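Local coordinates for archaeal flagellar ATP-binding protein FlaH (Methanocaldococcus jannaschii DSM 2661, PDB 4WIA) that probably binds ATP and magnesium through a P-loop NTPase fold of the KaiC type and serves as an accessory component of the archaeal flagellum, the archaellum, at residues 140-143 with 144-148. Numbering follows the deposited sequence.
Sequences VNVD and DLMAF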
loop_
_atom_site.group_PDB
_atom_site.type_symbol
_atom_site.label_atom_id
_atom_site.label_comp_id
_atom_site.label_asym_id
_atom_site.label_seq_id
_atom_site.Cartn_x
_atom_site.Cartn_y
_atom_site.Cartn_z
ATOM N N VAL A 140 -17.387 -25.369 28.835
ATOM C CA VAL A 140 -16.496 -25.281 27.698
ATOM C C VAL A 140 -15.081 -25.453 28.232
ATOM O O VAL A 140 -14.660 -24.717 29.143
ATOM C CB VAL A 140 -16.592 -23.930 26.952
ATOM C CG1 VAL A 140 -15.630 -23.910 25.762
ATOM C CG2 VAL A 140 -18.016 -23.664 26.502
ATOM N N ASN A 141 -14.348 -26.404 27.656
ATOM C CA ASN A 141 -12.916 -26.582 27.956
ATOM C C ASN A 141 -11.983 -26.201 26.775
ATOM O O ASN A 141 -12.426 -25.812 25.680
ATOM C CB ASN A 141 -12.652 -28.000 28.505
ATOM C CG ASN A 141 -12.739 -29.097 27.452
ATOM O OD1 ASN A 141 -12.270 -28.965 26.331
ATOM N ND2 ASN A 141 -13.304 -30.221 27.847
ATOM N N VAL A 142 -10.687 -26.286 27.039
ATOM C CA VAL A 142 -9.635 -25.822 26.113
ATOM C C VAL A 142 -9.611 -26.584 24.804
ATOM O O VAL A 142 -9.464 -25.981 23.759
ATOM C CB VAL A 142 -8.242 -25.841 26.802
ATOM C CG1 VAL A 142 -7.136 -25.321 25.870
ATOM C CG2 VAL A 142 -8.323 -24.948 28.022
ATOM N N ASP A 143 -9.762 -27.901 24.862
ATOM C CA ASP A 143 -9.820 -28.724 23.655
ATOM C C ASP A 143 -10.939 -28.243 22.724
ATOM O O ASP A 143 -10.800 -28.282 21.500
ATOM C CB ASP A 143 -10.061 -30.190 24.040
ATOM C CG ASP A 143 -8.928 -30.763 24.848
ATOM O OD1 ASP A 143 -7.761 -30.685 24.408
ATOM O OD2 ASP A 143 -9.189 -31.298 25.935
ATOM N N ASP A 144 -12.064 -27.836 23.332
ATOM C CA ASP A 144 -13.225 -27.340 22.570
ATOM C C ASP A 144 -12.873 -26.029 21.925
ATOM O O ASP A 144 -13.209 -25.768 20.777
ATOM C CB ASP A 144 -14.436 -27.086 23.466
ATOM C CG ASP A 144 -14.958 -28.354 24.161
ATOM O OD1 ASP A 144 -14.978 -29.446 23.561
ATOM O OD2 ASP A 144 -15.378 -28.227 25.321
ATOM N N LEU A 145 -12.241 -25.171 22.699
ATOM C CA LEU A 145 -11.862 -23.885 22.177
ATOM C C LEU A 145 -10.862 -24.040 21.037
ATOM O O LEU A 145 -10.990 -23.389 19.995
ATOM C CB LEU A 145 -11.260 -23.027 23.282
ATOM C CG LEU A 145 -10.860 -21.618 22.866
ATOM C CD1 LEU A 145 -12.086 -20.763 22.565
ATOM C CD2 LEU A 145 -10.000 -21.033 23.969
HETATM N N MSE A 146 -9.885 -24.927 21.244
HETATM C CA MSE A 146 -8.853 -25.183 20.217
HETATM C C MSE A 146 -9.496 -25.720 18.970
HETATM O O MSE A 146 -9.179 -25.317 17.874
HETATM C CB MSE A 146 -7.727 -26.120 20.691
HETATM C CG MSE A 146 -6.853 -25.537 21.810
HETATM SE SE MSE A 146 -6.019 -23.781 21.509
HETATM C CE MSE A 146 -6.648 -23.594 19.652
ATOM N N ALA A 147 -10.409 -26.649 19.135
ATOM C CA ALA A 147 -11.109 -27.247 17.991
ATOM C C ALA A 147 -11.873 -26.187 17.222
ATOM O O ALA A 147 -11.920 -26.222 16.004
ATOM C CB ALA A 147 -12.051 -28.357 18.471
ATOM N N PHE A 148 -12.468 -25.249 17.945
ATOM C CA PHE A 148 -13.184 -24.174 17.316
ATOM C C PHE A 148 -12.248 -23.264 16.516
ATOM O O PHE A 148 -12.527 -22.896 15.368
ATOM C CB PHE A 148 -13.912 -23.359 18.386
ATOM C CG PHE A 148 -14.400 -22.036 17.866
ATOM C CD1 PHE A 148 -15.542 -21.977 17.084
ATOM C CD2 PHE A 148 -13.639 -20.894 18.032
ATOM C CE1 PHE A 148 -15.978 -20.799 16.556
ATOM C CE2 PHE A 148 -14.073 -19.681 17.508
ATOM C CZ PHE A 148 -15.255 -19.631 16.763
#
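Asn141 O is gripped by two backbone amides at the start of helix 142-153: Leu145 N reaches it at 3.1 Å in the carbonyl plane, the first i-to-i+4 bond of the helix, while Asp144 N adds a weak, strongly bent one. The stronger bond of Asp144 N goes to the side chain of the same asparagine, whose OD1 accepts it at 3.2 Å with the donor tilted 22° from the amide plane. A chi1 of 73° sets CG of Asn141 between its backbone N and carbonyl carbon, which folds the amide back over the helix end. Asp144 completes the exchange: its OD2 accepts the N-H of Asn141 N at 3.1 Å, nearly straight at 168°, on its anti side and somewhat out of the carboxylate plane. This reciprocal exchange is a capping box, with Asn141 as the N-cap. Amide and carboxylate planes lie almost parallel, although the side chains cross at about a right angle. Val140 CG1 rests 4.1 Å from Asp144 CB and also touches Leu109 and Met113 of helix 108-114. Farther along, Met146 N donates to Val142 O at 2.8 Å, and CG1 of Val142 lies beside CG of Met146, here a selenomethionine, the two side chains pointing the same way, with Val142 also packed on helix 170-179. With an alanine at Asp144, Asn141 N is likely to lose its carboxylate acceptor, and the peptide ahead of the helix to be less firmly fixed. The box thus gives acceptors to Asp144 N, in the first turn, where no preceding turn can supply a carbonyl, and to Asn141 N just ahead of the helix, and the negative carboxylate, sitting at the N-terminal end, is likely to be stabilised by the helix dipole.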